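Local coordinates for muscarinic toxin-like protein 3 homolog (Ophiophagus hannah, PDB 3HH7) that probably blocks nicotinic acetylcholine receptors as a homodimeric three-finger neurotoxin of king cobra venom, at residues E15-S20 / R39-T44; G21-K26 / V55-R60. All blocks are in the same frame, centred on the assembly; numbering follows the deposited sequence.

Contact 1. Residues E15-S20 / R39-T44; sequences EICPDS and RGCTFT
C17 and C41 lie with their CA atoms 5.6 Å apart, where the end of strand 14-16 comes up to the end of strand 34-42 without a backbone hydrogen bond between the two. This is the disulfide-rich core of the three-finger toxin fold. It ties the two-stranded sheet of the first finger to the three-stranded sheet. The C17-C41 disulfide makes the covalent link, with a chi3 of -85°, close to a right angle. Both SG atoms sit beside their own backbone N, and each CB points at the opposite segment. C41 gives up more surface here than any other residue of the two segments.

E15 makes the second tie, a polar one. With chi1 at 65°, its CG is flanked by both N and C of its own backbone, and from there the side chain runs straight on. This carries the carboxylate past the disulfide, with E15 CG 3.5 Å from C41 SG. E15 OE2 then accepts the backbone N-H of C41 in a nearly straight bond of 2.8 Å. The N-H arrives on the anti side of the carboxylate, slightly out of its plane. The same oxygen passes close to G40 CA, at 3.5 Å, where the backbone has no side chain in the way. C17 also packs on C3, and strand 34-42 is held to its neighbour, strand 23-31, by backbone bonds such as that between G40 and Y25. A water bridges the two segments: it donates to C41 O at 3.1 Å, while its approach to E15 OE2 is unusually short and that bond is doubtful.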
loop_
_atom_site.group_PDB
_atom_site.type_symbol
_atom_site.label_atom_id
_atom_site.label_comp_id
_atom_site.label_asym_id
_atom_site.label_seq_id
_atom_site.Cartn_x
_atom_site.Cartn_y
_atom_site.Cartn_z
ATOM N N GLU A 15 11.675 -12.099 8.089
ATOM C CA GLU A 15 11.926 -13.246 7.248
ATOM C C GLU A 15 12.633 -12.774 5.999
ATOM O O GLU A 15 12.457 -11.629 5.559
ATOM C CB GLU A 15 10.633 -13.969 6.889
ATOM C CG GLU A 15 9.682 -13.157 6.044
ATOM C CD GLU A 15 8.371 -13.872 5.757
ATOM O OE1 GLU A 15 8.263 -15.085 6.051
ATOM O OE2 GLU A 15 7.449 -13.207 5.243
ATOM N N ILE A 16 13.449 -13.660 5.441
ATOM C CA ILE A 16 14.117 -13.398 4.190
ATOM C C ILE A 16 13.247 -13.996 3.088
ATOM O O ILE A 16 12.911 -15.177 3.122
ATOM C CB ILE A 16 15.546 -14.008 4.179
ATOM C CG1 ILE A 16 16.365 -13.429 5.351
ATOM C CG2 ILE A 16 16.189 -13.798 2.806
ATOM C CD1 ILE A 16 17.792 -13.994 5.526
ATOM N N CYS A 17 12.873 -13.176 2.111
ATOM C CA CYS A 17 11.985 -13.635 1.042
ATOM C C CYS A 17 12.693 -14.634 0.113
ATOM O O CYS A 17 13.912 -14.548 -0.052
ATOM C CB CYS A 17 11.442 -12.454 0.249
ATOM S SG CYS A 17 10.702 -11.126 1.261
ATOM N N PRO A 18 11.933 -15.594 -0.461
ATOM C CA PRO A 18 12.494 -16.688 -1.278
ATOM C C PRO A 18 13.139 -16.305 -2.613
ATOM O O PRO A 18 14.239 -16.784 -2.926
ATOM C CB PRO A 18 11.274 -17.590 -1.547
ATOM C CG PRO A 18 10.275 -17.226 -0.514
ATOM C CD PRO A 18 10.474 -15.748 -0.313
ATOM N N ASP A 19 12.457 -15.479 -3.399
ATOM C CA ASP A 19 12.818 -15.264 -4.802
ATOM C C ASP A 19 12.912 -13.767 -5.081
ATOM O O ASP A 19 12.481 -12.953 -4.263
ATOM C CB ASP A 19 11.762 -15.911 -5.711
ATOM C CG ASP A 19 12.353 -16.564 -6.945
ATOM O OD1 ASP A 19 13.330 -17.341 -6.813
ATOM O OD2 ASP A 19 11.816 -16.323 -8.051
ATOM N N SER A 20 13.444 -13.413 -6.245
ATOM C CA SER A 20 13.730 -12.016 -6.576
ATOM C C SER A 20 12.473 -11.179 -6.815
ATOM O O SER A 20 12.478 -9.957 -6.612
ATOM C CB SER A 20 14.709 -11.908 -7.757
ATOM O OG SER A 20 14.678 -13.057 -8.592
ATOM N N ARG A 39 1.945 -8.813 8.304
ATOM C CA ARG A 39 3.142 -8.359 7.610
ATOM C C ARG A 39 3.873 -9.545 7.009
ATOM O O ARG A 39 3.866 -10.644 7.567
ATOM C CB ARG A 39 4.098 -7.699 8.595
ATOM C CG ARG A 39 3.552 -6.477 9.296
ATOM C CD ARG A 39 4.620 -5.960 10.231
ATOM N NE ARG A 39 4.237 -4.766 10.985
ATOM C CZ ARG A 39 3.528 -4.764 12.114
ATOM N NH1 ARG A 39 3.047 -5.902 12.631
ATOM N NH2 ARG A 39 3.271 -3.614 12.715
ATOM N N GLY A 40 4.552 -9.327 5.893
ATOM C CA GLY A 40 5.417 -10.361 5.371
ATOM C C GLY A 40 5.960 -10.152 3.968
ATOM O O GLY A 40 5.838 -9.079 3.387
ATOM N N CYS A 41 6.611 -11.192 3.462
ATOM C CA CYS A 41 7.029 -11.278 2.067
ATOM C C CYS A 41 5.859 -11.622 1.175
ATOM O O CYS A 41 4.961 -12.382 1.564
ATOM C CB CYS A 41 8.073 -12.387 1.906
ATOM S SG CYS A 41 9.621 -12.072 2.699
ATOM N N THR A 42 5.884 -11.082 -0.038
ATOM C CA THR A 42 4.877 -11.424 -1.041
ATOM C C THR A 42 5.386 -11.131 -2.445
ATOM O O THR A 42 6.295 -10.317 -2.616
ATOM C CB THR A 42 3.551 -10.663 -0.794
ATOM O OG1 THR A 42 2.525 -11.155 -1.676
ATOM C CG2 THR A 42 3.741 -9.141 -0.989
ATOM N N PHE A 43 4.803 -11.803 -3.436
ATOM C CA PHE A 43 5.080 -11.486 -4.837
ATOM C C PHE A 43 3.933 -10.710 -5.506
ATOM O O PHE A 43 4.029 -10.284 -6.673
ATOM C CB PHE A 43 5.447 -12.758 -5.639
ATOM C CG PHE A 43 4.387 -13.833 -5.635
ATOM C CD1 PHE A 43 3.255 -13.723 -6.440
ATOM C CD2 PHE A 43 4.552 -14.986 -4.866
ATOM C CE1 PHE A 43 2.285 -14.727 -6.451
ATOM C CE2 PHE A 43 3.586 -16.004 -4.874
ATOM C CZ PHE A 43 2.454 -15.869 -5.664
ATOM N N THR A 44 2.850 -10.525 -4.755
ATOM C CA THR A 44 1.695 -9.747 -5.206
ATOM C C THR A 44 1.182 -8.850 -4.070
ATOM O O THR A 44 1.098 -9.279 -2.909
ATOM C CB THR A 44 0.566 -10.662 -5.766
ATOM O OG1 THR A 44 -0.552 -9.869 -6.183
ATOM C CG2 THR A 44 0.106 -11.660 -4.737
HETATM O O HOH W 1 5.282 -13.898 4.258
#

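Contact 2. Residues G21-K26 / V55-R60; sequences GYFCYK and VYCCRR
F23 stands on the side of strand 23-26 that faces V55-R60, and C57 and R59 approach the same side of its ring. C57 CB comes near F23 CE2, at 3.9 Å, and C57 SG lies at the ring edge, a sulfur-aromatic contact. R59 NH1 comes near F23 CD1, at 3.8 Å. The ring and guanidinium planes are 74° apart, so the two groups are not stacked. R59 CG is anti to its carbonyl carbon (chi1 -66°), and the extended chain beyond brings the guanidinium back to the ring.

Y25 lies on the same face as C57, with Y25 CB 4.0 Å from C57 SG, while its hydroxyl bonds to E38. On the opposite face C24 CB meets C58 SG at 4.1 Å. The strands that carry these side chains run antiparallel, in the central sheet of the three-finger fold. C24 with C58 and K26 with Y56 are hydrogen-bonded pairs, and Y25 with C57 is the non-hydrogen-bonded pair between them. Past the strand ends, a water donates to Y22 O and R59 O.

C24 forms a disulfide with C3, C57 with C45 and C58 with C63. R59 NE and NH2 donate to the backbone O atoms of G52 and T49, respectively, of the second subunit. That subunit thus fixes the guanidinium whose NH1 lies against F23, so the contact serves the dimer interface as well as the fold.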
loop_
_atom_site.group_PDB
_atom_site.type_symbol
_atom_site.label_atom_id
_atom_site.label_comp_id
_atom_site.label_asym_id
_atom_site.label_seq_id
_atom_site.Cartn_x
_atom_site.Cartn_y
_atom_site.Cartn_z
ATOM N N GLY A 21 11.397 -11.845 -7.225
ATOM C CA GLY A 21 10.123 -11.181 -7.469
ATOM C C GLY A 21 9.334 -10.982 -6.192
ATOM O O GLY A 21 8.099 -11.027 -6.214
ATOM N N TYR A 22 10.049 -10.753 -5.087
ATOM C CA TYR A 22 9.424 -10.546 -3.781
ATOM C C TYR A 22 9.668 -9.183 -3.189
ATOM O O TYR A 22 10.758 -8.617 -3.268
ATOM C CB TYR A 22 9.898 -11.591 -2.774
ATOM C CG TYR A 22 9.222 -12.918 -2.921
ATOM C CD1 TYR A 22 8.158 -13.276 -2.095
ATOM C CD2 TYR A 22 9.637 -13.822 -3.894
ATOM C CE1 TYR A 22 7.529 -14.497 -2.228
ATOM C CE2 TYR A 22 9.014 -15.049 -4.037
ATOM C CZ TYR A 22 7.967 -15.383 -3.205
ATOM O OH TYR A 22 7.359 -16.599 -3.354
ATOM N N PHE A 23 8.625 -8.680 -2.550
ATOM C CA PHE A 23 8.684 -7.433 -1.809
ATOM C C PHE A 23 7.938 -7.627 -0.495
ATOM O O PHE A 23 7.514 -8.747 -0.177
ATOM C CB PHE A 23 8.107 -6.286 -2.644
ATOM C CG PHE A 23 6.798 -6.616 -3.335
ATOM C CD1 PHE A 23 6.787 -7.188 -4.609
ATOM C CD2 PHE A 23 5.580 -6.306 -2.735
ATOM C CE1 PHE A 23 5.595 -7.457 -5.262
ATOM C CE2 PHE A 23 4.381 -6.584 -3.386
ATOM C CZ PHE A 23 4.389 -7.162 -4.651
ATOM N N CYS A 24 7.810 -6.556 0.274
ATOM C CA CYS A 24 7.159 -6.632 1.584
ATOM C C CYS A 24 5.758 -6.053 1.550
ATOM O O CYS A 24 5.444 -5.162 0.735
ATOM C CB CYS A 24 7.962 -5.851 2.622
ATOM S SG CYS A 24 9.710 -6.283 2.703
ATOM N N TYR A 25 4.920 -6.523 2.466
ATOM C CA TYR A 25 3.631 -5.872 2.668
ATOM C C TYR A 25 3.283 -5.719 4.141
ATOM O O TYR A 25 3.782 -6.451 5.018
ATOM C CB TYR A 25 2.499 -6.615 1.948
ATOM C CG TYR A 25 2.091 -7.904 2.631
ATOM C CD1 TYR A 25 0.987 -7.935 3.478
ATOM C CD2 TYR A 25 2.821 -9.074 2.441
ATOM C CE1 TYR A 25 0.609 -9.115 4.119
ATOM C CE2 TYR A 25 2.470 -10.260 3.069
ATOM C CZ TYR A 25 1.367 -10.279 3.907
ATOM O OH TYR A 25 1.045 -11.472 4.526
ATOM N N LYS A 26 2.397 -4.768 4.375
ATOM C CA LYS A 26 1.739 -4.565 5.653
ATOM C C LYS A 26 0.261 -4.328 5.352
ATOM O O LYS A 26 -0.083 -3.469 4.552
ATOM C CB LYS A 26 2.338 -3.368 6.399
ATOM C CG LYS A 26 1.779 -3.148 7.777
ATOM C CD LYS A 26 2.428 -1.940 8.400
ATOM C CE LYS A 26 2.098 -1.846 9.864
ATOM N NZ LYS A 26 2.598 -0.529 10.399
ATOM N N VAL A 55 -3.470 -1.189 2.881
ATOM C CA VAL A 55 -2.459 -2.129 2.444
ATOM C C VAL A 55 -1.267 -1.288 1.975
ATOM O O VAL A 55 -1.437 -0.284 1.268
ATOM C CB VAL A 55 -2.942 -3.008 1.260
ATOM C CG1 VAL A 55 -1.778 -3.811 0.674
ATOM C CG2 VAL A 55 -4.000 -3.995 1.723
ATOM N N TYR A 56 -0.070 -1.696 2.381
ATOM C CA TYR A 56 1.150 -1.027 1.975
ATOM C C TYR A 56 2.129 -2.055 1.465
ATOM O O TYR A 56 2.395 -3.051 2.159
ATOM C CB TYR A 56 1.752 -0.271 3.170
ATOM C CG TYR A 56 3.035 0.473 2.862
ATOM C CD1 TYR A 56 3.095 1.425 1.842
ATOM C CD2 TYR A 56 4.172 0.235 3.610
ATOM C CE1 TYR A 56 4.283 2.121 1.565
ATOM C CE2 TYR A 56 5.353 0.912 3.353
ATOM C CZ TYR A 56 5.400 1.859 2.345
ATOM O OH TYR A 56 6.597 2.520 2.117
ATOM N N CYS A 57 2.645 -1.832 0.257
ATOM C CA CYS A 57 3.572 -2.747 -0.402
ATOM C C CYS A 57 4.815 -1.963 -0.759
ATOM O O CYS A 57 4.713 -0.904 -1.352
ATOM C CB CYS A 57 2.949 -3.370 -1.664
ATOM S SG CYS A 57 1.533 -4.401 -1.256
ATOM N N CYS A 58 5.976 -2.485 -0.383
ATOM C CA CYS A 58 7.212 -1.731 -0.486
ATOM C C CYS A 58 8.390 -2.677 -0.682
ATOM O O CYS A 58 8.319 -3.863 -0.326
ATOM C CB CYS A 58 7.370 -0.851 0.756
ATOM S SG CYS A 58 7.408 -1.769 2.313
ATOM N N ARG A 59 9.471 -2.149 -1.263
ATOM C CA ARG A 59 10.612 -2.983 -1.658
ATOM C C ARG A 59 11.830 -2.980 -0.725
ATOM O O ARG A 59 12.566 -3.962 -0.690
ATOM C CB ARG A 59 11.076 -2.619 -3.074
ATOM C CG ARG A 59 10.072 -2.948 -4.133
ATOM C CD ARG A 59 10.732 -3.011 -5.484
ATOM N NE ARG A 59 9.731 -3.317 -6.494
ATOM C CZ ARG A 59 9.346 -4.546 -6.821
ATOM N NH1 ARG A 59 9.882 -5.604 -6.228
ATOM N NH2 ARG A 59 8.410 -4.714 -7.751
ATOM N N ARG A 60 12.052 -1.900 0.011
ATOM C CA ARG A 60 13.302 -1.802 0.779
ATOM C C ARG A 60 13.271 -2.736 1.995
ATOM O O ARG A 60 12.206 -3.006 2.551
ATOM C CB ARG A 60 13.560 -0.356 1.192
ATOM C CG ARG A 60 13.657 0.611 0.004
ATOM C CD ARG A 60 14.900 0.385 -0.868
ATOM N NE ARG A 60 16.126 0.584 -0.099
ATOM C CZ ARG A 60 16.667 1.779 0.136
ATOM N NH1 ARG A 60 16.098 2.883 -0.339
ATOM N NH2 ARG A 60 17.765 1.869 0.877
HETATM O O HOH W 2 11.928 -5.991 -2.646
#

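Both contacts reach the three-stranded sheet, in which strand 23-31 is the middle strand. Both are partly buried. Contact 2 joins the middle strand to strand 52-58, holds more buried residues and lies nearer the centre of the chain. Contact 1 lies nearer the surface and brings the first finger to strand 34-42, the other neighbour of strand 23-31. The two meet directly: T42 O is 2.8 Å from F23 N, a probable hydrogen bond, and C17 packs on Y22. Contact 1 buries less surface and relies on one disulfide within it and a carboxylate. Contact 2 relies on regular backbone bonds, and its cysteines send their disulfides outward. It also takes a larger part in the dimer interface.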